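Local coordinates for hypothetical protein (Legionella pneumophila subsp. pneumophila, PDB 4JX2) that is of unknown function but is probably secreted, and combines helices with a small mixed beta sheet in a two-subunit assembly, at residues 81-86 with 302-307; 87-92 with 244-249; 114-119 with 224-229; 234-239 with 404-409; 251-256 with 281-286. All blocks are in the same frame, centred on the assembly; numbering follows the deposited sequence.

Contact 1: 81-86 with 302-307; sequences LFINST and AAVKPS
Ile83 and Val304 meet methyl to methyl, with CG2 of Ile83 3.8 Å from CG2 of Val304, and the two side chains slide past each other in opposite directions. The packed part of the contact is on the Ile83 side. This residue is buried, and Tyr321 of helix 315-339 and Leu308 also lie against its side chain. With CG1 beside the backbone N (chi1 -63°), CG2 falls anti to that N, turned to Val304.

Ile83, next to last in strand 79-84, opens a type II' beta turn to Thr86, the tight hairpin link to strand 86-90. Both backbone bonds between the ends of the turn are made, Ile83 N to Thr86 O at 3.0 Å and Thr86 N to Ile83 O at 3.2 Å.

Toward solvent the contact thins out. Val304 is exposed, and the same CG2 methyl also touches the amide of Asn84, 3.9 Å from ND2, a plain packing contact in which the two side chains cross at a slant. The other end of that amide, OD1, takes a weak hydrogen bond from NH1 of Arg261. Part of the polar support of loop 302-307 comes from helix 315-339, where the hydroxyl of Tyr321 bonds to Ala303 O and Lys305 N.

Contact 2: 87-92 with 244-249; sequences LYIYNS and SKISQL
Ile89 carries the strand's side of this contact through a single methyl. Its CD1 lies 3.7 Å from CD1 of Ile246 and 3.9 Å from CD1 of Leu249, so one carbon touches both Ile246 and Leu249. CG1 of Ile246 is close as well, 3.9 Å from the same CD1 of Ile89. The side chains of Ile89 and Ile246 cross at about a right angle, so that CD1 of Ile89 lies against the CG1-CD1 end of Ile246. Ile89 reaches out because CG1 is anti to its carbonyl carbon (chi1 -55°) and CD1 then extends the chain (chi2 170°). Ile251 packs against both Ile89 and Ile246 and so widens the apolar patch.

This is helix-on-sheet packing: strand 86-90 of the mixed sheet presents one face to the C-terminal end of the long helix 223-247. Leu87 and Ile89 point toward the helix. Tyr88 and Tyr90 project from the other face, where Tyr88 reaches Leu308 and the hydroxyl of Tyr90 bonds to Ala310 O and Gly309 N.

Backbone hydrogen bonds hold each partner in shape separately. Ile89 is bonded to strand 96-101, while Tyr88 and Tyr90 are bonded to strand 79-84. On the helical side, Leu249 N donates to Ile246 O over 3.1 Å, a short-range bond that keeps Leu249 beside Ile246. A further polar tie comes from a longer side chain: Lys245 sends NZ to the carbonyl of Lys99 on strand 96-101.

Contact 3: 114-119 with 224-229; sequences TAISHI and NNVMIG
Two torsions bring Ile116 and Val226 together: with CG1 of Ile116 beside the backbone N (chi1 -61°), CG2 is anti to it, and CG1 of Val226 is likewise anti to its own backbone N (chi1 167°). The two methyls that result, CG2 of Ile116 and CG1 of Val226, are 3.9 Å apart, and the side chains meet at a slant. The selenomethionine Met227 touches backbone instead. Its CG lies against the carbonyl oxygen of Ser117, 3.6 Å from that O. The chain then bends, with SE still 3.9 Å from Ser117 O while the methyl leads away.

Helix 110-117 packs here on the start of helix 223-247, within the DUF5624 family region, and the backbones come unusually near for two helices: CA of Ser117 is 4.9 Å from CA of Met227. The small side chain of Ser117 at this closest point probably helps to allow that approach. Its hydroxyl is paired with Thr230 OG1, one turn further along helix 223-247, and with Met113 O on its own helix, so this polar atom is satisfied although the residue is buried. Ile116 O is bonded to the hydroxyl of Tyr223, a second polar tie between the helices.

Ala185 of helix 175-197 packs on both Ile116 and Val226. The second subunit also reaches this helix: the ring of His118 meets that of Phe41 of the second subunit, with the planes at about 55°, while Leu37 of that subunit packs on Ile116.

Contact 4: 234-239 with 404-409; sequences TALQSM and NKISIP
Leu236 meets Ile406 and Ile408 with the far end of its side chain. Its CB points from helix 223-247 toward the loop 404-409 and serves as the stem, with CG anti to the backbone N (chi1 175°), and the work is left to the two methyls beyond CG. CD1 touches Ile406, 3.7 Å from that residue's CD1. CD2 is shared: it lies 3.9 Å from CD1 of Ile408 and 3.9 Å from CD1 of Ile406, and thus sits against both isoleucines.

The two partners come from different directions. Ile406 reaches toward Leu236 tip to tip, its CG1 held between the backbone N and the carbonyl carbon (chi1 71°), whereas Ile408 crosses the leucine at about a right angle. Ala170 also packs on Leu236, and Met232, one turn earlier in the helix, packs on Ile408.

All three touching residues are buried, and the loop is held by polar bonds of its own: Ser407 N to Glu395 OE2 on helix 386-398, and Ile408 N to Thr412 OG1. What results is an irregular segment near the C-terminus, packed through two isoleucines with one residue between them onto the apolar face of the long helix 223-247.

Contact 5: 251-256 with 281-286; sequences IDWPHA and PFVQAL
The backbones stay well apart, CA of Trp253 being 9.0 Å from CA of Leu286, and the indole of Trp253 spans the gap. It stands on a short 3-10 turn, 253-255, just before strand 257-262, and packs on the last turn of helix 279-286, the helix of a beta-alpha-beta crossover between the parallel, adjacent strands 257-262 and 296-298.

The six-membered part of the indole does much of the touching. CZ2 and CH2 each lie 4.0 Å from CB of Leu286, and CZ3 approaches CG1 of Val283 at 4.2 Å, both side chains crossing the indole at a slant. NE1 comes within 3.9 Å of Leu286 O, a contact and not a hydrogen bond. The carbonyl carbon of Leu286 lies over the rim of one face. Ile251 covers the opposite face, its CG2 above the centre of the ring, so the indole is held between its own loop and the helix. Ile80 of strand 79-84 touches Trp253 as well.

A side-chain bond links the two ends of this turn region: His255 ND1 donates to Asp252 OD2 over 2.9 Å, nearly in the imidazole plane but 46° out of the carboxylate plane.

Overall arrangement
Contacts 2, 3 and 4 are buried and all use helix 223-247, gripped near its start by contact 3, midway by contact 4 and at its end by contact 2. Contacts 1 and 5 are only partly buried, and contact 1 has an exposed valine at its edge. Adjacent strands of one sheet carry contacts 1 and 2, and Phe82 packs on Leu87 between them. Ile246 touches both Trp253 and Leu286 where contacts 2 and 5 merge. Chemistry varies with place: aliphatic methyls in contacts 2 and 4, methyl and amide at the exposed rim of contact 1, a close backbone approach beside the second subunit in contact 3, an indole in contact 5.

Contact 1: 81-86 with 302-307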
# COMPACT_ATOMS: atom_id res chain seq x y z
N LEU A 81 -2.33 8.21 -15.67
CA LEU A 81 -1.26 8.08 -14.68
C LEU A 81 -1.20 9.21 -13.65
O LEU A 81 -0.79 10.33 -13.97
CB LEU A 81 0.13 8.00 -15.37
CG LEU A 81 0.32 7.08 -16.57
CD1 LEU A 81 1.58 7.42 -17.29
CD2 LEU A 81 0.37 5.64 -16.15
N PHE A 82 -1.54 8.87 -12.40
CA PHE A 82 -1.44 9.78 -11.25
C PHE A 82 -0.13 9.45 -10.60
O PHE A 82 -0.05 8.49 -9.83
CB PHE A 82 -2.63 9.61 -10.29
CG PHE A 82 -3.97 10.03 -10.86
CD1 PHE A 82 -4.78 9.12 -11.53
CD2 PHE A 82 -4.44 11.33 -10.69
CE1 PHE A 82 -6.03 9.50 -12.02
CE2 PHE A 82 -5.70 11.70 -11.15
CZ PHE A 82 -6.48 10.79 -11.83
N ILE A 83 0.93 10.16 -11.00
CA ILE A 83 2.27 9.89 -10.51
C ILE A 83 2.79 11.11 -9.78
O ILE A 83 2.94 12.18 -10.37
CB ILE A 83 3.21 9.42 -11.67
CG1 ILE A 83 2.67 8.07 -12.25
CG2 ILE A 83 4.68 9.30 -11.18
CD1 ILE A 83 3.34 7.53 -13.43
N ASN A 84 3.07 10.91 -8.46
CA ASN A 84 3.54 11.90 -7.49
C ASN A 84 2.45 12.93 -7.24
O ASN A 84 1.54 12.63 -6.49
CB ASN A 84 4.87 12.54 -7.92
CG ASN A 84 6.06 11.63 -7.71
OD1 ASN A 84 6.17 10.94 -6.70
ND2 ASN A 84 7.00 11.65 -8.65
N SER A 85 2.49 14.12 -7.90
CA SER A 85 1.43 15.14 -7.73
C SER A 85 0.68 15.41 -9.05
O SER A 85 -0.35 16.09 -9.04
CB SER A 85 2.02 16.44 -7.19
OG SER A 85 2.68 16.24 -5.95
N THR A 86 1.20 14.90 -10.18
CA THR A 86 0.66 15.18 -11.50
C THR A 86 -0.15 14.04 -12.09
O THR A 86 0.17 12.87 -11.89
CB THR A 86 1.84 15.52 -12.44
OG1 THR A 86 2.65 16.52 -11.83
CG2 THR A 86 1.41 15.98 -13.84
N ALA A 302 5.69 1.45 -8.45
CA ALA A 302 5.96 1.68 -9.85
C ALA A 302 7.03 2.75 -9.98
O ALA A 302 7.03 3.73 -9.22
CB ALA A 302 4.70 2.12 -10.56
N ALA A 303 7.97 2.54 -10.92
CA ALA A 303 9.03 3.50 -11.19
C ALA A 303 8.49 4.78 -11.85
O ALA A 303 7.50 4.74 -12.59
CB ALA A 303 10.06 2.86 -12.10
N VAL A 304 9.17 5.91 -11.61
CA VAL A 304 8.93 7.19 -12.26
C VAL A 304 9.94 7.21 -13.45
O VAL A 304 11.14 7.38 -13.25
CB VAL A 304 9.08 8.37 -11.27
CG1 VAL A 304 8.87 9.71 -11.96
CG2 VAL A 304 8.11 8.21 -10.10
N LYS A 305 9.47 6.87 -14.64
CA LYS A 305 10.31 6.72 -15.83
C LYS A 305 10.84 8.08 -16.41
O LYS A 305 10.21 9.13 -16.20
CB LYS A 305 9.55 5.92 -16.90
CG LYS A 305 9.47 4.44 -16.57
CD LYS A 305 10.83 3.80 -16.65
CE LYS A 305 10.91 2.54 -15.87
NZ LYS A 305 12.29 2.03 -15.91
N PRO A 306 12.00 8.08 -17.11
CA PRO A 306 12.59 9.36 -17.56
C PRO A 306 11.74 10.17 -18.53
O PRO A 306 11.70 11.39 -18.37
CB PRO A 306 13.91 8.95 -18.22
CG PRO A 306 14.23 7.62 -17.64
CD PRO A 306 12.91 6.94 -17.39
N SER A 307 11.07 9.53 -19.52
CA SER A 307 10.26 10.27 -20.50
C SER A 307 8.83 10.60 -19.99
O SER A 307 8.00 11.05 -20.77
CB SER A 307 10.21 9.54 -21.83
OG SER A 307 9.40 8.38 -21.79

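Contact 2: 87-92 with 244-249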
# COMPACT_ATOMS: atom_id res chain seq x y z
N LEU A 87 -1.19 14.40 -12.85
CA LEU A 87 -1.96 13.50 -13.69
C LEU A 87 -1.42 13.59 -15.11
O LEU A 87 -1.35 14.69 -15.67
CB LEU A 87 -3.47 13.78 -13.68
CG LEU A 87 -4.27 12.94 -14.73
CD1 LEU A 87 -4.08 11.44 -14.52
CD2 LEU A 87 -5.72 13.27 -14.71
N TYR A 88 -1.06 12.43 -15.70
CA TYR A 88 -0.64 12.33 -17.10
C TYR A 88 -1.58 11.40 -17.86
O TYR A 88 -1.86 10.29 -17.39
CB TYR A 88 0.79 11.83 -17.27
CG TYR A 88 1.82 12.47 -16.37
CD1 TYR A 88 2.06 11.99 -15.09
CD2 TYR A 88 2.64 13.50 -16.85
CE1 TYR A 88 3.04 12.55 -14.28
CE2 TYR A 88 3.62 14.07 -16.05
CZ TYR A 88 3.83 13.59 -14.76
OH TYR A 88 4.77 14.16 -13.95
N ILE A 89 -2.05 11.83 -19.03
CA ILE A 89 -2.84 10.99 -19.92
C ILE A 89 -2.05 10.86 -21.22
O ILE A 89 -1.66 11.87 -21.82
CB ILE A 89 -4.32 11.45 -20.15
CG1 ILE A 89 -5.08 11.62 -18.80
CG2 ILE A 89 -5.05 10.46 -21.10
CD1 ILE A 89 -6.46 12.29 -18.87
N TYR A 90 -1.80 9.60 -21.62
CA TYR A 90 -1.12 9.19 -22.86
C TYR A 90 -2.02 8.28 -23.68
O TYR A 90 -2.67 7.38 -23.14
CB TYR A 90 0.21 8.49 -22.55
CG TYR A 90 1.33 9.43 -22.13
CD1 TYR A 90 2.11 10.08 -23.08
CD2 TYR A 90 1.61 9.64 -20.78
CE1 TYR A 90 3.14 10.95 -22.70
CE2 TYR A 90 2.62 10.53 -20.39
CZ TYR A 90 3.38 11.18 -21.36
OH TYR A 90 4.38 12.04 -21.00
N ASN A 91 -2.04 8.49 -25.00
CA ASN A 91 -2.84 7.65 -25.89
C ASN A 91 -2.00 6.43 -26.34
O ASN A 91 -0.84 6.31 -25.93
CB ASN A 91 -3.41 8.47 -27.07
CG ASN A 91 -2.41 9.05 -28.08
OD1 ASN A 91 -1.23 8.69 -28.16
ND2 ASN A 91 -2.91 9.94 -28.94
N SER A 92 -2.60 5.53 -27.17
CA SER A 92 -1.97 4.31 -27.72
C SER A 92 -0.73 4.64 -28.52
O SER A 92 0.19 3.85 -28.55
CB SER A 92 -2.95 3.56 -28.62
OG SER A 92 -4.23 3.46 -28.01
N SER A 244 -12.34 20.58 -16.24
CA SER A 244 -12.31 21.51 -17.36
C SER A 244 -11.36 21.02 -18.48
O SER A 244 -11.72 21.05 -19.66
CB SER A 244 -11.91 22.92 -16.90
OG SER A 244 -12.83 23.51 -16.00
N LYS A 245 -10.16 20.51 -18.08
CA LYS A 245 -9.13 20.00 -18.98
C LYS A 245 -9.50 18.65 -19.60
O LYS A 245 -9.43 18.53 -20.82
CB LYS A 245 -7.78 19.90 -18.27
CG LYS A 245 -6.89 21.10 -18.45
CD LYS A 245 -5.43 20.65 -18.37
CE LYS A 245 -4.40 21.74 -18.60
NZ LYS A 245 -3.02 21.18 -18.68
N ILE A 246 -9.91 17.64 -18.78
CA ILE A 246 -10.25 16.28 -19.21
C ILE A 246 -11.54 16.22 -20.07
O ILE A 246 -11.67 15.34 -20.92
CB ILE A 246 -10.36 15.34 -17.99
CG1 ILE A 246 -9.96 13.90 -18.36
CG2 ILE A 246 -11.73 15.42 -17.29
CD1 ILE A 246 -9.73 13.02 -17.22
N SER A 247 -12.48 17.14 -19.84
CA SER A 247 -13.72 17.25 -20.58
C SER A 247 -13.48 17.49 -22.06
O SER A 247 -14.21 16.95 -22.89
CB SER A 247 -14.56 18.39 -20.02
OG SER A 247 -15.22 17.92 -18.86
N GLN A 248 -12.43 18.26 -22.39
CA GLN A 248 -12.06 18.57 -23.77
C GLN A 248 -11.42 17.37 -24.52
O GLN A 248 -11.18 17.46 -25.73
CB GLN A 248 -11.12 19.79 -23.78
CG GLN A 248 -11.85 21.11 -23.53
CD GLN A 248 -10.92 22.24 -23.18
OE1 GLN A 248 -10.11 22.16 -22.25
NE2 GLN A 248 -11.04 23.35 -23.89
N LEU A 249 -11.15 16.25 -23.82
CA LEU A 249 -10.53 15.05 -24.38
C LEU A 249 -11.54 13.98 -24.72
O LEU A 249 -12.55 13.84 -24.03
CB LEU A 249 -9.52 14.43 -23.39
CG LEU A 249 -8.34 15.27 -22.94
CD1 LEU A 249 -7.58 14.55 -21.88
CD2 LEU A 249 -7.41 15.57 -24.08

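Contact 3: 114-119 with 224-229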
# COMPACT_ATOMS: atom_id res chain seq x y z
N THR A 114 -4.14 26.33 1.37
CA THR A 114 -3.46 25.34 2.23
C THR A 114 -2.77 26.05 3.40
O THR A 114 -2.83 25.53 4.51
CB THR A 114 -2.49 24.48 1.39
OG1 THR A 114 -3.26 23.80 0.40
CG2 THR A 114 -1.73 23.46 2.21
N ALA A 115 -2.15 27.23 3.16
CA ALA A 115 -1.48 28.04 4.17
C ALA A 115 -2.43 28.38 5.32
O ALA A 115 -2.04 28.30 6.48
CB ALA A 115 -0.93 29.33 3.54
N ILE A 116 -3.69 28.73 5.00
CA ILE A 116 -4.72 29.05 6.01
C ILE A 116 -5.16 27.75 6.76
O ILE A 116 -5.27 27.79 7.98
CB ILE A 116 -5.92 29.85 5.38
CG1 ILE A 116 -5.45 31.20 4.78
CG2 ILE A 116 -7.09 30.04 6.38
CD1 ILE A 116 -4.78 32.25 5.77
N SER A 117 -5.38 26.62 6.03
CA SER A 117 -5.81 25.31 6.57
C SER A 117 -4.87 24.77 7.61
O SER A 117 -5.31 24.17 8.59
CB SER A 117 -5.90 24.25 5.46
OG SER A 117 -6.85 24.52 4.44
N HIS A 118 -3.56 24.98 7.35
CA HIS A 118 -2.42 24.50 8.11
C HIS A 118 -2.12 25.27 9.41
O HIS A 118 -1.29 24.79 10.20
CB HIS A 118 -1.19 24.49 7.21
CG HIS A 118 -1.13 23.27 6.34
ND1 HIS A 118 -0.16 23.11 5.38
CD2 HIS A 118 -1.91 22.16 6.35
CE1 HIS A 118 -0.36 21.92 4.85
NE2 HIS A 118 -1.42 21.32 5.39
N ILE A 119 -2.85 26.36 9.68
CA ILE A 119 -2.70 27.16 10.91
C ILE A 119 -3.07 26.28 12.13
O ILE A 119 -2.32 26.28 13.11
CB ILE A 119 -3.48 28.49 10.81
CG1 ILE A 119 -2.73 29.45 9.86
CG2 ILE A 119 -3.74 29.13 12.19
CD1 ILE A 119 -3.51 30.72 9.43
N ASN A 224 -12.14 25.14 13.49
CA ASN A 224 -12.48 23.84 12.94
C ASN A 224 -13.28 24.03 11.63
O ASN A 224 -13.00 23.34 10.65
CB ASN A 224 -13.31 23.06 13.95
CG ASN A 224 -12.61 22.43 15.14
OD1 ASN A 224 -11.46 22.03 15.11
ND2 ASN A 224 -13.37 22.22 16.19
N ASN A 225 -14.24 25.00 11.59
CA ASN A 225 -15.05 25.31 10.41
C ASN A 225 -14.18 25.93 9.29
O ASN A 225 -14.39 25.62 8.11
CB ASN A 225 -16.18 26.25 10.76
CG ASN A 225 -17.30 25.64 11.60
OD1 ASN A 225 -17.08 24.89 12.57
ND2 ASN A 225 -18.52 26.03 11.27
N VAL A 226 -13.20 26.77 9.66
CA VAL A 226 -12.28 27.38 8.70
C VAL A 226 -11.46 26.25 8.06
O VAL A 226 -11.26 26.26 6.84
CB VAL A 226 -11.39 28.49 9.34
CG1 VAL A 226 -10.24 28.90 8.43
CG2 VAL A 226 -12.23 29.70 9.69
N MSE A 227 -11.02 25.26 8.85
CA MSE A 227 -10.25 24.14 8.33
C MSE A 227 -11.04 23.33 7.32
O MSE A 227 -10.49 23.03 6.28
CB MSE A 227 -9.74 23.24 9.45
CG MSE A 227 -8.54 23.86 10.13
SE MSE A 227 -7.69 22.67 11.33
CE MSE A 227 -8.99 22.73 12.88
N ILE A 228 -12.34 23.07 7.58
CA ILE A 228 -13.18 22.32 6.65
C ILE A 228 -13.44 23.16 5.38
O ILE A 228 -13.23 22.66 4.27
CB ILE A 228 -14.50 21.81 7.30
CG1 ILE A 228 -14.24 20.96 8.60
CG2 ILE A 228 -15.38 21.06 6.29
CD1 ILE A 228 -13.10 19.81 8.53
N GLY A 229 -13.82 24.43 5.56
CA GLY A 229 -14.10 25.35 4.46
C GLY A 229 -12.96 25.47 3.47
O GLY A 229 -13.15 25.33 2.26

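Contact 4: 234-239 with 404-409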
# COMPACT_ATOMS: atom_id res chain seq x y z
N THR A 234 -10.09 23.86 -1.72
CA THR A 234 -8.89 23.27 -2.30
C THR A 234 -9.31 22.07 -3.15
O THR A 234 -8.87 21.99 -4.30
CB THR A 234 -7.89 22.92 -1.18
OG1 THR A 234 -7.50 24.11 -0.48
CG2 THR A 234 -6.66 22.27 -1.70
N ALA A 235 -10.17 21.15 -2.61
CA ALA A 235 -10.69 19.98 -3.33
C ALA A 235 -11.46 20.42 -4.57
O ALA A 235 -11.21 19.92 -5.67
CB ALA A 235 -11.61 19.17 -2.41
N LEU A 236 -12.38 21.39 -4.39
CA LEU A 236 -13.21 21.95 -5.44
C LEU A 236 -12.35 22.54 -6.57
O LEU A 236 -12.64 22.25 -7.72
CB LEU A 236 -14.16 23.02 -4.85
CG LEU A 236 -15.05 23.83 -5.81
CD1 LEU A 236 -15.97 22.93 -6.66
CD2 LEU A 236 -15.87 24.89 -5.04
N GLN A 237 -11.30 23.31 -6.24
CA GLN A 237 -10.46 23.95 -7.24
C GLN A 237 -9.69 22.93 -8.06
O GLN A 237 -9.72 22.98 -9.30
CB GLN A 237 -9.50 24.98 -6.60
CG GLN A 237 -8.46 25.62 -7.53
CD GLN A 237 -8.95 26.46 -8.69
OE1 GLN A 237 -10.09 26.37 -9.14
NE2 GLN A 237 -8.08 27.31 -9.23
N SER A 238 -9.05 21.99 -7.38
CA SER A 238 -8.23 20.93 -7.94
C SER A 238 -9.07 20.03 -8.88
O SER A 238 -8.65 19.76 -10.02
CB SER A 238 -7.60 20.13 -6.79
OG SER A 238 -6.98 18.93 -7.22
N MSE A 239 -10.27 19.63 -8.42
CA MSE A 239 -11.15 18.77 -9.21
C MSE A 239 -11.80 19.53 -10.38
O MSE A 239 -11.93 18.95 -11.46
CB MSE A 239 -12.23 18.15 -8.32
CG MSE A 239 -11.67 17.13 -7.33
SE MSE A 239 -13.08 16.37 -6.22
CE MSE A 239 -12.09 15.95 -4.61
N ASN A 404 -22.23 25.78 -9.45
CA ASN A 404 -23.23 26.79 -9.13
C ASN A 404 -24.38 26.13 -8.36
O ASN A 404 -25.16 26.83 -7.70
CB ASN A 404 -23.74 27.48 -10.39
CG ASN A 404 -22.66 28.21 -11.18
OD1 ASN A 404 -22.22 29.34 -10.86
ND2 ASN A 404 -22.22 27.58 -12.26
N LYS A 405 -24.46 24.78 -8.41
CA LYS A 405 -25.52 24.02 -7.75
C LYS A 405 -25.07 23.39 -6.39
O LYS A 405 -25.92 23.01 -5.58
CB LYS A 405 -26.03 22.90 -8.68
CG LYS A 405 -26.66 23.35 -10.01
CD LYS A 405 -27.17 22.10 -10.75
CE LYS A 405 -27.16 22.17 -12.26
NZ LYS A 405 -27.31 20.82 -12.88
N ILE A 406 -23.77 23.25 -6.18
CA ILE A 406 -23.20 22.58 -5.01
C ILE A 406 -23.26 23.42 -3.73
O ILE A 406 -23.28 24.65 -3.78
CB ILE A 406 -21.73 22.14 -5.30
CG1 ILE A 406 -20.75 23.33 -5.38
CG2 ILE A 406 -21.64 21.21 -6.52
CD1 ILE A 406 -19.32 23.01 -5.03
N SER A 407 -23.27 22.72 -2.58
CA SER A 407 -23.17 23.37 -1.26
C SER A 407 -21.77 23.09 -0.74
O SER A 407 -21.18 22.08 -1.12
CB SER A 407 -24.23 22.88 -0.30
OG SER A 407 -24.23 21.47 -0.19
N ILE A 408 -21.20 24.04 0.03
CA ILE A 408 -19.83 23.86 0.51
C ILE A 408 -19.76 23.96 2.05
O ILE A 408 -19.71 25.08 2.58
CB ILE A 408 -18.83 24.85 -0.20
CG1 ILE A 408 -19.04 24.90 -1.73
CG2 ILE A 408 -17.38 24.52 0.17
CD1 ILE A 408 -18.44 25.98 -2.36
N PRO A 409 -19.71 22.80 2.76
CA PRO A 409 -19.56 22.83 4.22
C PRO A 409 -18.34 23.65 4.66
O PRO A 409 -17.26 23.51 4.09
CB PRO A 409 -19.42 21.35 4.58
CG PRO A 409 -20.19 20.64 3.49
CD PRO A 409 -19.76 21.41 2.27

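Contact 5: 251-256 with 281-286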
# COMPACT_ATOMS: atom_id res chain seq x y z
N ILE A 251 -12.05 10.47 -24.17
CA ILE A 251 -11.57 9.30 -23.44
C ILE A 251 -12.58 8.15 -23.56
O ILE A 251 -13.77 8.33 -23.28
CB ILE A 251 -11.20 9.59 -21.96
CG1 ILE A 251 -10.00 10.58 -21.92
CG2 ILE A 251 -10.87 8.27 -21.18
CD1 ILE A 251 -9.74 11.20 -20.67
N ASP A 252 -12.09 6.98 -23.96
CA ASP A 252 -12.88 5.75 -24.05
C ASP A 252 -12.75 5.06 -22.70
O ASP A 252 -11.90 4.17 -22.53
CB ASP A 252 -12.40 4.87 -25.22
CG ASP A 252 -13.25 3.63 -25.48
OD1 ASP A 252 -14.46 3.66 -25.16
OD2 ASP A 252 -12.70 2.66 -26.05
N TRP A 253 -13.55 5.53 -21.72
CA TRP A 253 -13.52 5.10 -20.32
C TRP A 253 -13.61 3.58 -20.11
O TRP A 253 -12.81 3.09 -19.32
CB TRP A 253 -14.58 5.82 -19.49
CG TRP A 253 -14.26 7.27 -19.28
CD1 TRP A 253 -14.84 8.34 -19.90
CD2 TRP A 253 -13.21 7.81 -18.46
NE1 TRP A 253 -14.26 9.51 -19.48
CE2 TRP A 253 -13.27 9.22 -18.57
CE3 TRP A 253 -12.27 7.25 -17.57
CZ2 TRP A 253 -12.41 10.07 -17.86
CZ3 TRP A 253 -11.43 8.09 -16.85
CH2 TRP A 253 -11.49 9.48 -17.02
N PRO A 254 -14.48 2.78 -20.79
CA PRO A 254 -14.48 1.33 -20.50
C PRO A 254 -13.13 0.63 -20.76
O PRO A 254 -12.89 -0.43 -20.17
CB PRO A 254 -15.54 0.79 -21.44
CG PRO A 254 -16.40 1.94 -21.75
CD PRO A 254 -15.52 3.12 -21.78
N HIS A 255 -12.24 1.24 -21.58
CA HIS A 255 -10.94 0.68 -21.94
C HIS A 255 -9.75 1.43 -21.36
O HIS A 255 -8.61 1.06 -21.64
CB HIS A 255 -10.80 0.58 -23.46
CG HIS A 255 -11.73 -0.42 -24.04
ND1 HIS A 255 -12.75 -0.04 -24.87
CD2 HIS A 255 -11.80 -1.75 -23.82
CE1 HIS A 255 -13.39 -1.16 -25.18
NE2 HIS A 255 -12.85 -2.21 -24.56
N ALA A 256 -10.01 2.44 -20.52
CA ALA A 256 -8.98 3.23 -19.84
C ALA A 256 -8.16 2.34 -18.88
O ALA A 256 -8.66 1.33 -18.39
CB ALA A 256 -9.61 4.40 -19.08
N PRO A 281 -12.75 7.28 -6.20
CA PRO A 281 -14.12 7.72 -6.54
C PRO A 281 -14.14 8.91 -7.52
O PRO A 281 -15.02 8.97 -8.37
CB PRO A 281 -14.72 8.11 -5.19
CG PRO A 281 -13.55 8.42 -4.31
CD PRO A 281 -12.49 7.44 -4.75
N PHE A 282 -13.15 9.84 -7.43
CA PHE A 282 -13.05 11.00 -8.33
C PHE A 282 -12.94 10.54 -9.81
O PHE A 282 -13.70 11.03 -10.66
CB PHE A 282 -11.86 11.90 -7.92
CG PHE A 282 -11.57 13.02 -8.88
CD1 PHE A 282 -12.55 13.95 -9.23
CD2 PHE A 282 -10.31 13.16 -9.45
CE1 PHE A 282 -12.28 14.96 -10.15
CE2 PHE A 282 -10.03 14.19 -10.34
CZ PHE A 282 -11.03 15.08 -10.70
N VAL A 283 -12.05 9.57 -10.10
CA VAL A 283 -11.89 9.03 -11.45
C VAL A 283 -13.21 8.34 -11.90
O VAL A 283 -13.61 8.51 -13.06
CB VAL A 283 -10.66 8.10 -11.54
CG1 VAL A 283 -10.66 7.26 -12.81
CG2 VAL A 283 -9.40 8.93 -11.51
N GLN A 284 -13.89 7.61 -10.99
CA GLN A 284 -15.17 6.95 -11.29
C GLN A 284 -16.21 7.99 -11.69
O GLN A 284 -16.96 7.75 -12.63
CB GLN A 284 -15.67 6.14 -10.09
CG GLN A 284 -14.96 4.82 -9.82
CD GLN A 284 -15.57 4.19 -8.59
OE1 GLN A 284 -14.98 4.20 -7.50
NE2 GLN A 284 -16.80 3.70 -8.73
N ALA A 285 -16.23 9.14 -10.99
CA ALA A 285 -17.12 10.27 -11.26
C ALA A 285 -16.85 10.84 -12.66
O ALA A 285 -17.79 11.00 -13.44
CB ALA A 285 -16.94 11.34 -10.19
N LEU A 286 -15.56 11.06 -13.01
CA LEU A 286 -15.13 11.56 -14.32
C LEU A 286 -15.61 10.64 -15.44
O LEU A 286 -16.09 11.12 -16.47
CB LEU A 286 -13.60 11.68 -14.38
CG LEU A 286 -12.94 12.77 -13.52
CD1 LEU A 286 -11.42 12.61 -13.52
CD2 LEU A 286 -13.33 14.16 -13.98